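Local coordinates for A rubisco-like protein (Burkholderia fungorum, PDB 3NWR) that is probably a lyase related to rubisco, built on a TIM barrel, although its physiological reaction is not defined here, at residues Ala154-Lys159 with Pro229-Phe234; Gly255-Ala260 with Pro278-Ala283; Gly165-Pro170 with Leu377-Gly382; Glu178-Val183 with Val212-Ser217. All blocks are in the same frame, centred on the assembly; numbering follows the deposited sequence.

Contact 1 of 4, residues Ala154-Lys159 with Pro229-Phe234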
loop_
_atom_site.group_PDB
_atom_site.type_symbol
_atom_site.label_atom_id
_atom_site.label_comp_id
_atom_site.label_asym_id
_atom_site.label_seq_id
_atom_site.Cartn_x
_atom_site.Cartn_y
_atom_site.Cartn_z
ATOM N N ALA A 154 -19.578 -14.052 -19.917
ATOM C CA ALA A 154 -21.005 -14.323 -19.783
ATOM C C ALA A 154 -21.795 -13.034 -19.563
ATOM O O ALA A 154 -22.851 -12.830 -20.172
ATOM C CB ALA A 154 -21.250 -15.309 -18.663
ATOM N N LEU A 155 -21.277 -12.158 -18.700
ATOM C CA LEU A 155 -21.969 -10.923 -18.367
ATOM C C LEU A 155 -21.942 -9.877 -19.478
ATOM O O LEU A 155 -22.826 -9.032 -19.542
ATOM C CB LEU A 155 -21.410 -10.329 -17.062
ATOM C CG LEU A 155 -21.848 -11.095 -15.810
ATOM C CD1 LEU A 155 -20.950 -10.794 -14.606
ATOM C CD2 LEU A 155 -23.310 -10.775 -15.483
ATOM N N THR A 156 -20.924 -9.912 -20.338
ATOM C CA THR A 156 -20.866 -8.975 -21.455
ATOM C C THR A 156 -21.421 -9.596 -22.743
ATOM O O THR A 156 -21.566 -8.911 -23.762
ATOM C CB THR A 156 -19.411 -8.508 -21.728
ATOM O OG1 THR A 156 -18.591 -9.648 -21.976
ATOM C CG2 THR A 156 -18.850 -7.751 -20.536
ATOM N N ASP A 157 -21.736 -10.887 -22.674
ATOM C CA ASP A 157 -22.138 -11.680 -23.839
ATOM C C ASP A 157 -21.121 -11.572 -24.975
ATOM O O ASP A 157 -21.489 -11.392 -26.140
ATOM C CB ASP A 157 -23.535 -11.280 -24.320
ATOM C CG ASP A 157 -24.145 -12.308 -25.261
ATOM O OD1 ASP A 157 -23.832 -13.509 -25.117
ATOM O OD2 ASP A 157 -24.941 -11.912 -26.137
ATOM N N VAL A 158 -19.840 -11.667 -24.625
ATOM C CA VAL A 158 -18.756 -11.609 -25.615
ATOM C C VAL A 158 -17.966 -12.913 -25.639
ATOM O O VAL A 158 -17.342 -13.286 -24.653
ATOM C CB VAL A 158 -17.804 -10.436 -25.340
ATOM C CG1 VAL A 158 -16.705 -10.412 -26.392
ATOM C CG2 VAL A 158 -18.571 -9.111 -25.322
ATOM N N LYS A 159 -17.966 -13.604 -26.778
ATOM C CA LYS A 159 -17.515 -14.999 -26.784
ATOM C C LYS A 159 -16.151 -15.319 -27.391
ATOM O O LYS A 159 -15.376 -16.087 -26.805
ATOM C CB LYS A 159 -18.594 -15.898 -27.395
ATOM C CG LYS A 159 -19.871 -15.916 -26.569
ATOM C CD LYS A 159 -19.554 -16.156 -25.097
ATOM C CE LYS A 159 -20.796 -16.055 -24.217
ATOM N NZ LYS A 159 -20.470 -16.368 -22.796
ATOM N N PRO A 229 -25.659 -6.354 -23.681
ATOM C CA PRO A 229 -25.315 -5.922 -22.321
ATOM C C PRO A 229 -24.025 -5.101 -22.359
ATOM O O PRO A 229 -23.148 -5.386 -23.181
ATOM C CB PRO A 229 -25.067 -7.237 -21.573
ATOM C CG PRO A 229 -25.300 -8.353 -22.553
ATOM C CD PRO A 229 -25.332 -7.768 -23.927
ATOM N N VAL A 230 -23.933 -4.081 -21.513
ATOM C CA VAL A 230 -22.692 -3.327 -21.333
ATOM C C VAL A 230 -22.358 -3.330 -19.847
ATOM O O VAL A 230 -23.183 -2.950 -19.016
ATOM C CB VAL A 230 -22.808 -1.876 -21.830
ATOM C CG1 VAL A 230 -21.515 -1.105 -21.564
ATOM C CG2 VAL A 230 -23.134 -1.849 -23.319
ATOM N N MET A 231 -21.156 -3.788 -19.522
ATOM C CA MET A 231 -20.700 -3.853 -18.139
ATOM C C MET A 231 -20.123 -2.512 -17.700
ATOM O O MET A 231 -19.202 -1.983 -18.326
ATOM C CB MET A 231 -19.639 -4.943 -17.993
ATOM C CG MET A 231 -18.989 -4.985 -16.613
ATOM S SD MET A 231 -17.861 -6.372 -16.397
ATOM C CE MET A 231 -19.003 -7.763 -16.482
ATOM N N VAL A 232 -20.666 -1.957 -16.618
ATOM C CA VAL A 232 -20.154 -0.712 -16.074
ATOM C C VAL A 232 -19.460 -0.996 -14.750
ATOM O O VAL A 232 -20.068 -1.530 -13.810
ATOM C CB VAL A 232 -21.268 0.339 -15.860
ATOM C CG1 VAL A 232 -20.685 1.617 -15.223
ATOM C CG2 VAL A 232 -21.951 0.670 -17.188
ATOM N N ALA A 233 -18.175 -0.667 -14.698
ATOM C CA ALA A 233 -17.420 -0.809 -13.465
ATOM C C ALA A 233 -17.557 0.487 -12.685
ATOM O O ALA A 233 -16.854 1.464 -12.946
ATOM C CB ALA A 233 -15.950 -1.118 -13.761
ATOM N N PHE A 234 -18.506 0.507 -11.753
ATOM C CA PHE A 234 -18.681 1.655 -10.870
ATOM C C PHE A 234 -17.597 1.648 -9.815
ATOM O O PHE A 234 -17.406 0.641 -9.120
ATOM C CB PHE A 234 -20.043 1.590 -10.178
ATOM C CG PHE A 234 -21.194 1.780 -11.113
ATOM C CD1 PHE A 234 -21.504 3.043 -11.592
ATOM C CD2 PHE A 234 -21.956 0.699 -11.524
ATOM C CE1 PHE A 234 -22.578 3.231 -12.464
ATOM C CE2 PHE A 234 -23.032 0.876 -12.408
ATOM C CZ PHE A 234 -23.338 2.143 -12.877
#
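Met231 pushes its methyl group against the end of helix 148-156, where Leu155 and Thr156 receive it at the N-terminal end of the barrel strands in the TIM-barrel domain. The helix stops here in a Schellman motif: Asp157, with positive phi, is the C-prime residue, and Val158 N reaches back to Arg153 O while Asp157 N makes a weaker bond to Ala154 O. The tight side is the one where Met231 and Thr156 are buried, with Leu155 at its margin. The methionine chain runs out extended, with CG anti to the backbone N (chi1 174°), and bends only at the last torsion (chi3 -66°), which turns CE onto Leu155 CB at 3.6 Å. Thr156 CG2 lies across the same side chain, 3.9 Å from Met231 CB. The threonine can offer its methyl because OG1 is turned back into its own helix, where it bonds to Thr152 O. Val280 adds to the same pocket, touching both Leu155 and Met231, and Cys257 packs on Met231 as well.

Pro229 bridges this buried side and the looser one. It lays its ring over the turn that ends the helix, and its touches there are van der Waals in kind. The solvent side is at Asp157, an exposed residue that meets the proline through its methylene alone: CB sits 3.8 Å from Pro229 CG. A glycerol, probably from the crystallisation liquor, lies near the proline. At the other end of the proline's contact, Pro229 CB comes within 3.5 Å of the carbonyl oxygen Leu155 O.

Contact 2 of 4, residues Gly255-Ala260 with Pro278-Ala283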
loop_
_atom_site.group_PDB
_atom_site.type_symbol
_atom_site.label_atom_id
_atom_site.label_comp_id
_atom_site.label_asym_id
_atom_site.label_seq_id
_atom_site.Cartn_x
_atom_site.Cartn_y
_atom_site.Cartn_z
ATOM N N GLY A 255 -26.649 -3.834 -11.906
ATOM C CA GLY A 255 -25.258 -3.805 -12.333
ATOM C C GLY A 255 -24.611 -5.173 -12.278
ATOM O O GLY A 255 -25.187 -6.131 -11.766
ATOM N N SER A 256 -23.399 -5.267 -12.812
ATOM C CA SER A 256 -22.691 -6.538 -12.848
ATOM C C SER A 256 -21.269 -6.443 -12.323
ATOM O O SER A 256 -20.590 -7.458 -12.190
ATOM C CB SER A 256 -22.644 -7.069 -14.283
ATOM O OG SER A 256 -21.978 -6.143 -15.135
ATOM N N CYS A 257 -20.829 -5.229 -12.012
ATOM C CA CYS A 257 -19.418 -5.016 -11.730
ATOM C C CYS A 257 -19.209 -3.828 -10.793
ATOM O O CYS A 257 -19.890 -2.806 -10.921
ATOM C CB CYS A 257 -18.677 -4.777 -13.056
ATOM S SG CYS A 257 -16.884 -4.513 -12.904
ATOM N N VAL A 258 -18.269 -3.977 -9.862
ATOM C CA VAL A 258 -17.762 -2.861 -9.070
ATOM C C VAL A 258 -16.240 -2.791 -9.185
ATOM O O VAL A 258 -15.564 -3.814 -9.299
ATOM C CB VAL A 258 -18.175 -2.945 -7.591
ATOM C CG1 VAL A 258 -19.686 -2.750 -7.459
ATOM C CG2 VAL A 258 -17.746 -4.275 -6.992
ATOM N N MET A 259 -15.726 -1.570 -9.158
ATOM C CA MET A 259 -14.296 -1.304 -9.238
ATOM C C MET A 259 -13.829 -0.789 -7.881
ATOM O O MET A 259 -14.575 -0.103 -7.182
ATOM C CB MET A 259 -14.063 -0.240 -10.306
ATOM C CG MET A 259 -12.759 0.527 -10.209
ATOM S SD MET A 259 -12.793 1.769 -11.526
ATOM C CE MET A 259 -11.455 2.837 -10.992
ATOM N N ALA A 260 -12.601 -1.128 -7.505
ATOM C CA ALA A 260 -12.010 -0.643 -6.253
ATOM C C ALA A 260 -10.532 -0.342 -6.440
ATOM O O ALA A 260 -9.838 -1.075 -7.144
ATOM C CB ALA A 260 -12.209 -1.671 -5.125
ATOM N N PRO A 278 -21.719 -10.533 -5.155
ATOM C CA PRO A 278 -21.702 -11.497 -6.260
ATOM C C PRO A 278 -21.280 -10.869 -7.584
ATOM O O PRO A 278 -21.317 -11.548 -8.612
ATOM C CB PRO A 278 -23.164 -11.941 -6.336
ATOM C CG PRO A 278 -23.927 -10.732 -5.914
ATOM C CD PRO A 278 -23.081 -10.058 -4.853
ATOM N N LEU A 279 -20.888 -9.597 -7.556
ATOM C CA LEU A 279 -20.529 -8.869 -8.766
ATOM C C LEU A 279 -19.089 -9.155 -9.182
ATOM O O LEU A 279 -18.303 -9.700 -8.410
ATOM C CB LEU A 279 -20.719 -7.362 -8.551
ATOM C CG LEU A 279 -22.114 -6.960 -8.068
ATOM C CD1 LEU A 279 -22.156 -5.503 -7.660
ATOM C CD2 LEU A 279 -23.127 -7.252 -9.167
ATOM N N VAL A 280 -18.766 -8.803 -10.418
ATOM C CA VAL A 280 -17.378 -8.812 -10.884
ATOM C C VAL A 280 -16.595 -7.753 -10.115
ATOM O O VAL A 280 -17.051 -6.625 -9.967
ATOM C CB VAL A 280 -17.324 -8.500 -12.385
ATOM C CG1 VAL A 280 -15.872 -8.400 -12.868
ATOM C CG2 VAL A 280 -18.070 -9.570 -13.170
ATOM N N LEU A 281 -15.411 -8.130 -9.646
ATOM C CA LEU A 281 -14.547 -7.238 -8.882
ATOM C C LEU A 281 -13.409 -6.777 -9.788
ATOM O O LEU A 281 -12.475 -7.541 -10.074
ATOM C CB LEU A 281 -13.992 -7.976 -7.666
ATOM C CG LEU A 281 -14.234 -7.383 -6.287
ATOM C CD1 LEU A 281 -13.445 -8.177 -5.255
ATOM C CD2 LEU A 281 -13.857 -5.912 -6.259
ATOM N N HIS A 282 -13.514 -5.543 -10.266
ATOM C CA HIS A 282 -12.523 -4.957 -11.174
ATOM C C HIS A 282 -11.497 -4.198 -10.328
ATOM O O HIS A 282 -11.797 -3.140 -9.772
ATOM C CB HIS A 282 -13.222 -4.012 -12.171
ATOM C CG HIS A 282 -12.300 -3.369 -13.163
ATOM N ND1 HIS A 282 -11.945 -3.969 -14.353
ATOM C CD2 HIS A 282 -11.681 -2.164 -13.150
ATOM C CE1 HIS A 282 -11.136 -3.168 -15.026
ATOM N NE2 HIS A 282 -10.951 -2.070 -14.314
ATOM N N ALA A 283 -10.285 -4.737 -10.237
ATOM C CA ALA A 283 -9.250 -4.147 -9.392
ATOM C C ALA A 283 -8.469 -3.058 -10.117
ATOM O O ALA A 283 -7.850 -3.328 -11.148
ATOM C CB ALA A 283 -8.292 -5.244 -8.903
#
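Val280 pairs with Cys257 by bonding to the residues flanking it, Ser256 and Val258, in the first two of four backbone hydrogen bonds that join the segments in parallel. Val280 N gives to Ser256 O and Val258 N to Val280 O; one step on, His282 N gives to Val258 O at 2.9 Å and Ala260 N to His282 O at 3.1 Å. The carbonyls of Val280, Val258 and His282 each also have a CA-H...O contact, the shortest from Met259 CA to His282 O at 3.1 Å. Strands 257-261 and 280-284 are neighbours in the parallel barrel of the TIM-barrel fold, linked through helix 267-276 in a beta-alpha-beta crossover, and their short segments run 28° apart.

Apolar contacts differ on the two faces. On the face of Val258 and Leu281, Val258 CG1 meets Leu279 CD1 at 3.7 Å, the two side chains crossing at about a right angle, and helix 240-252 packs over this pair through Val250. On the other face Cys257 SG rests 3.8 Å from His282 CB, and Met259 lies alongside His282, its CG at the ring edge 4.1 Å from CD2.

The imidazole is the polar feature: ND1 bonds to His315 ND1 and NE2 to His317 NE2.

Contact 3 of 4, residues Gly165-Pro170 with Leu377-Gly382. With SO4 (sulfate ion), chain B.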
loop_
_atom_site.group_PDB
_atom_site.type_symbol
_atom_site.label_atom_id
_atom_site.label_comp_id
_atom_site.label_asym_id
_atom_site.label_seq_id
_atom_site.Cartn_x
_atom_site.Cartn_y
_atom_site.Cartn_z
ATOM N N GLY A 165 -13.348 -1.834 -23.937
ATOM C CA GLY A 165 -13.803 -0.919 -22.909
ATOM C C GLY A 165 -13.337 0.505 -23.118
ATOM O O GLY A 165 -12.432 0.779 -23.913
ATOM N N THR A 166 -13.953 1.420 -22.384
ATOM C CA THR A 166 -13.499 2.800 -22.373
ATOM C C THR A 166 -13.773 3.413 -21.007
ATOM O O THR A 166 -14.456 2.805 -20.172
ATOM C CB THR A 166 -14.158 3.626 -23.497
ATOM O OG1 THR A 166 -13.417 4.836 -23.704
ATOM C CG2 THR A 166 -15.584 3.962 -23.138
ATOM N N ILE A 167 -13.216 4.599 -20.767
ATOM C CA ILE A 167 -13.310 5.251 -19.463
ATOM C C ILE A 167 -14.118 6.534 -19.587
ATOM O O ILE A 167 -14.006 7.261 -20.570
ATOM C CB ILE A 167 -11.914 5.593 -18.860
ATOM C CG1 ILE A 167 -11.019 4.353 -18.816
ATOM C CG2 ILE A 167 -12.050 6.181 -17.448
ATOM C CD1 ILE A 167 -10.351 4.028 -20.134
ATOM N N ILE A 168 -14.948 6.794 -18.590
ATOM C CA ILE A 168 -15.733 8.019 -18.543
ATOM C C ILE A 168 -14.830 9.246 -18.375
ATOM O O ILE A 168 -14.052 9.332 -17.424
ATOM C CB ILE A 168 -16.766 7.940 -17.396
ATOM C CG1 ILE A 168 -17.818 6.874 -17.715
ATOM C CG2 ILE A 168 -17.434 9.301 -17.177
ATOM C CD1 ILE A 168 -18.654 6.454 -16.515
ATOM N N LYS A 169 -14.932 10.178 -19.323
ATOM C CA LYS A 169 -14.169 11.427 -19.323
ATOM C C LYS A 169 -15.143 12.594 -19.438
ATOM O O LYS A 169 -16.133 12.497 -20.163
ATOM C CB LYS A 169 -13.233 11.467 -20.534
ATOM C CG LYS A 169 -12.121 10.433 -20.529
ATOM C CD LYS A 169 -11.002 10.855 -19.598
ATOM C CE LYS A 169 -9.871 9.849 -19.594
ATOM N NZ LYS A 169 -8.768 10.302 -18.704
ATOM N N PRO A 170 -14.875 13.707 -18.734
ATOM C CA PRO A 170 -13.754 13.957 -17.817
ATOM C C PRO A 170 -13.748 12.992 -16.639
ATOM O O PRO A 170 -14.800 12.447 -16.283
ATOM C CB PRO A 170 -14.021 15.380 -17.316
ATOM C CG PRO A 170 -15.488 15.559 -17.477
ATOM C CD PRO A 170 -15.818 14.839 -18.753
ATOM N N LEU A 377 -9.369 -7.665 -21.599
ATOM C CA LEU A 377 -10.149 -6.438 -21.667
ATOM C C LEU A 377 -9.267 -5.345 -22.250
ATOM O O LEU A 377 -8.205 -5.038 -21.706
ATOM C CB LEU A 377 -10.641 -6.057 -20.262
ATOM C CG LEU A 377 -11.373 -4.720 -20.096
ATOM C CD1 LEU A 377 -12.614 -4.659 -20.966
ATOM C CD2 LEU A 377 -11.740 -4.506 -18.625
ATOM N N PHE A 378 -9.700 -4.792 -23.380
ATOM C CA PHE A 378 -8.924 -3.813 -24.138
ATOM C C PHE A 378 -9.524 -2.425 -23.959
ATOM O O PHE A 378 -10.571 -2.108 -24.548
ATOM C CB PHE A 378 -8.949 -4.225 -25.617
ATOM C CG PHE A 378 -7.947 -3.499 -26.490
ATOM C CD1 PHE A 378 -6.600 -3.800 -26.415
ATOM C CD2 PHE A 378 -8.369 -2.543 -27.407
ATOM C CE1 PHE A 378 -5.678 -3.148 -27.235
ATOM C CE2 PHE A 378 -7.455 -1.892 -28.241
ATOM C CZ PHE A 378 -6.105 -2.191 -28.139
ATOM N N MET A 379 -8.870 -1.609 -23.139
ATOM C CA MET A 379 -9.371 -0.276 -22.811
ATOM C C MET A 379 -8.787 0.744 -23.758
ATOM O O MET A 379 -7.565 0.925 -23.807
ATOM C CB MET A 379 -8.983 0.111 -21.379
ATOM C CG MET A 379 -9.404 -0.889 -20.311
ATOM S SD MET A 379 -11.186 -1.028 -20.146
ATOM C CE MET A 379 -11.643 0.678 -19.923
ATOM N N SER A 380 -9.662 1.428 -24.485
ATOM C CA SER A 380 -9.245 2.451 -25.431
ATOM C C SER A 380 -9.965 3.761 -25.119
ATOM O O SER A 380 -11.184 3.782 -24.932
ATOM C CB SER A 380 -9.544 1.980 -26.859
ATOM O OG SER A 380 -9.104 2.926 -27.825
ATOM N N GLY A 381 -9.203 4.846 -25.036
ATOM C CA GLY A 381 -9.765 6.167 -24.801
ATOM C C GLY A 381 -9.853 6.938 -26.096
ATOM O O GLY A 381 -10.789 6.755 -26.865
ATOM N N GLY A 382 -8.857 7.782 -26.357
ATOM C CA GLY A 382 -8.823 8.526 -27.602
ATOM C C GLY A 382 -8.820 7.626 -28.829
ATOM O O GLY A 382 -9.315 8.012 -29.884
HETATM S S SO4 B . -5.229 7.615 -24.330
HETATM O O1 SO4 B . -6.680 7.772 -24.254
HETATM O O2 SO4 B . -4.854 6.988 -25.592
HETATM O O3 SO4 B . -4.777 6.783 -23.219
HETATM O O4 SO4 B . -4.593 8.924 -24.225
#
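Gly165 and Met379 pair as a parallel beta bridge, held by two backbone hydrogen bonds. Gly165 N gives to Phe378 O at 2.9 Å in a nearly straight bond (177° at the hydrogen); Ser380 N returns one to Gly165 O. A third bond comes from a side chain: the hydroxyl of Thr166, carried anti to its own backbone nitrogen (chi1 -163°), gives to Ser380 O at 2.8 Å, lying in the carbonyl plane. It continues the pairing one residue beyond the bridge, where no further backbone bond joins the two segments.

The apolar part is made by Met379. Bent at both chi2 and chi3, its chain folds back over the glycine, and SD lies 3.8 Å from Gly165 CA, close against a residue without a side chain. CE then reaches Thr166 N at 3.5 Å and meets Ile167 CD1 at 3.6 Å, the methionine and isoleucine side chains crossing at about a right angle.

The anion site lies at the far end. Gly381 is the N-cap of the short helix 382-385, and Gly382 N gives a hydrogen bond to O1 of a sulfate, probably from the crystallisation liquor, at 3.0 Å. Lys324 NZ and Gly358 N hold the same ion, which is consistent with the phosphate sites that rubisco-family enzymes carry at this end of the barrel.

Strand 377-379 has strand 163-165 on one side and strand 352-355 on the other, so this bridge lies where the first and last barrel strands meet. Helix 364-371 packs on Phe378, and Leu186 of helix 176-189 on Thr166.

Contact 4 of 4, residues Glu178-Val183 with Val212-Ser217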
loop_
_atom_site.group_PDB
_atom_site.type_symbol
_atom_site.label_atom_id
_atom_site.label_comp_id
_atom_site.label_asym_id
_atom_site.label_seq_id
_atom_site.Cartn_x
_atom_site.Cartn_y
_atom_site.Cartn_z
ATOM N N GLU A 178 -25.278 14.059 -16.375
ATOM C CA GLU A 178 -24.320 14.193 -17.466
ATOM C C GLU A 178 -23.567 12.881 -17.688
ATOM O O GLU A 178 -23.297 12.490 -18.823
ATOM C CB GLU A 178 -23.346 15.341 -17.197
ATOM C CG GLU A 178 -23.972 16.730 -17.329
ATOM C CD GLU A 178 -23.058 17.835 -16.837
ATOM O OE1 GLU A 178 -22.219 17.574 -15.951
ATOM O OE2 GLU A 178 -23.186 18.977 -17.327
ATOM N N THR A 179 -23.247 12.195 -16.595
ATOM C CA THR A 179 -22.539 10.922 -16.696
ATOM C C THR A 179 -23.412 9.890 -17.401
ATOM O O THR A 179 -22.960 9.173 -18.299
ATOM C CB THR A 179 -22.160 10.395 -15.310
ATOM O OG1 THR A 179 -21.365 11.374 -14.632
ATOM C CG2 THR A 179 -21.352 9.090 -15.422
ATOM N N ALA A 180 -24.675 9.825 -16.990
ATOM C CA ALA A 180 -25.628 8.907 -17.598
ATOM C C ALA A 180 -25.810 9.161 -19.097
ATOM O O ALA A 180 -25.848 8.226 -19.881
ATOM C CB ALA A 180 -26.971 8.989 -16.873
ATOM N N ALA A 181 -25.911 10.429 -19.485
ATOM C CA ALA A 181 -26.060 10.784 -20.897
ATOM C C ALA A 181 -24.834 10.339 -21.683
ATOM O O ALA A 181 -24.943 9.826 -22.799
ATOM C CB ALA A 181 -26.263 12.293 -21.048
ATOM N N LEU A 182 -23.661 10.539 -21.091
ATOM C CA LEU A 182 -22.425 10.143 -21.749
ATOM C C LEU A 182 -22.357 8.630 -21.877
ATOM O O LEU A 182 -22.020 8.098 -22.933
ATOM C CB LEU A 182 -21.219 10.663 -20.971
ATOM C CG LEU A 182 -19.855 10.146 -21.426
ATOM C CD1 LEU A 182 -19.616 10.403 -22.909
ATOM C CD2 LEU A 182 -18.777 10.784 -20.571
ATOM N N VAL A 183 -22.678 7.929 -20.796
ATOM C CA VAL A 183 -22.682 6.472 -20.833
ATOM C C VAL A 183 -23.609 5.937 -21.931
ATOM O O VAL A 183 -23.272 4.983 -22.621
ATOM C CB VAL A 183 -23.035 5.886 -19.459
ATOM C CG1 VAL A 183 -23.413 4.421 -19.572
ATOM C CG2 VAL A 183 -21.865 6.063 -18.518
ATOM N N VAL A 212 -25.006 5.791 -9.852
ATOM C CA VAL A 212 -25.365 4.410 -10.165
ATOM C C VAL A 212 -26.794 4.326 -10.689
ATOM O O VAL A 212 -27.049 3.678 -11.700
ATOM C CB VAL A 212 -25.200 3.473 -8.948
ATOM C CG1 VAL A 212 -25.804 2.103 -9.239
ATOM C CG2 VAL A 212 -23.720 3.336 -8.575
ATOM N N ARG A 213 -27.720 4.979 -9.991
ATOM C CA ARG A 213 -29.115 4.963 -10.428
ATOM C C ARG A 213 -29.313 5.562 -11.826
ATOM O O ARG A 213 -29.990 4.970 -12.671
ATOM C CB ARG A 213 -30.009 5.664 -9.402
ATOM C CG ARG A 213 -30.051 4.985 -8.053
ATOM C CD ARG A 213 -31.006 5.725 -7.126
ATOM N NE ARG A 213 -31.308 4.941 -5.935
ATOM C CZ ARG A 213 -30.743 5.139 -4.750
ATOM N NH1 ARG A 213 -29.851 6.102 -4.599
ATOM N NH2 ARG A 213 -31.075 4.379 -3.715
ATOM N N ALA A 214 -28.717 6.723 -12.084
ATOM C CA ALA A 214 -28.891 7.371 -13.384
ATOM C C ALA A 214 -28.240 6.574 -14.502
ATOM O O ALA A 214 -28.838 6.351 -15.551
ATOM C CB ALA A 214 -28.343 8.786 -13.365
ATOM N N VAL A 215 -27.005 6.145 -14.276
ATOM C CA VAL A 215 -26.288 5.381 -15.288
ATOM C C VAL A 215 -26.960 4.046 -15.610
ATOM O O VAL A 215 -27.101 3.682 -16.780
ATOM C CB VAL A 215 -24.810 5.154 -14.884
ATOM C CG1 VAL A 215 -24.144 4.145 -15.802
ATOM C CG2 VAL A 215 -24.051 6.475 -14.895
ATOM N N MET A 216 -27.375 3.310 -14.586
ATOM C CA MET A 216 -27.978 2.008 -14.838
ATOM C C MET A 216 -29.312 2.123 -15.576
ATOM O O MET A 216 -29.676 1.232 -16.336
ATOM C CB MET A 216 -28.126 1.185 -13.556
ATOM C CG MET A 216 -26.808 0.588 -13.041
ATOM S SD MET A 216 -25.866 -0.281 -14.316
ATOM C CE MET A 216 -27.114 -1.442 -14.900
ATOM N N SER A 217 -30.033 3.217 -15.356
ATOM C CA SER A 217 -31.258 3.441 -16.121
ATOM C C SER A 217 -30.973 3.420 -17.616
ATOM O O SER A 217 -31.682 2.769 -18.385
ATOM C CB SER A 217 -31.913 4.765 -15.741
ATOM O OG SER A 217 -33.120 4.928 -16.463
#
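Ala214 and Ala180 face each other where helices 176-189 and 208-226 come together, two neighbouring helices of the outer layer of the TIM barrel. The short segments run nearly in the same direction, 24° apart, with their axes 8.1 Å from each other at the closest point. Such an approach is possible because small residues meet here. Ala214 CB lies 3.8 Å from Ala180 CB, and the methyl of Ala180 also settles over the backbone of the opposite helix, 3.5 Å from Ala214 O.

Next in sequence, Val215 carries most of this helix's share of the packing and divides it between its two branches. CG2, anti to the carbonyl carbon, points back along the first helix and touches Thr179 CG2 at 3.8 Å; Val215 CG2 also lies 4.0 Å from Ala180 CA. The other branch, CG1, stands anti to the backbone N (chi1 169°) and goes forward to Val183, meeting Val183 CG1 at 3.9 Å and CG2 at 4.0 Å, the two valines crossing at about a right angle. One turn of the first helix thus receives Val215 at both its ends. The Thr179 hydroxyl bonds instead to Ser175 O, just before the helix.

The valine side of the interface is directed inward. Phe234 of strand 233-235 packs on Val215, and Ile168, in the loop after strand 163-165, touches Thr179 and Val183. Farther along helix 208-226, Glu218 packs on Ala180 and Val219 on Val183, while helix 240-252 adjoins Val212.

In the fold
Contacts 2 and 3 are buried sheet pairings, joined by backbone hydrogen bonds within one parallel barrel; contact 3 has a single bridge at the strand ends and runs on to a bound anion, whereas contact 2 is a longer pairing. Contact 4 is buried too but belongs to the helical layer, its centre about 26 Å from the centre of the chain, and is made of van der Waals packing. Contact 1 is only partly buried, a helix end packed against the approach to a strand. Phe234 ties these levels together: Phe234 O probably accepts a hydrogen bond from Met259 N of contact 2, and its ring packs against Val215 and Met216 of contact 4. Ile168 likewise joins contact 3 to contact 4.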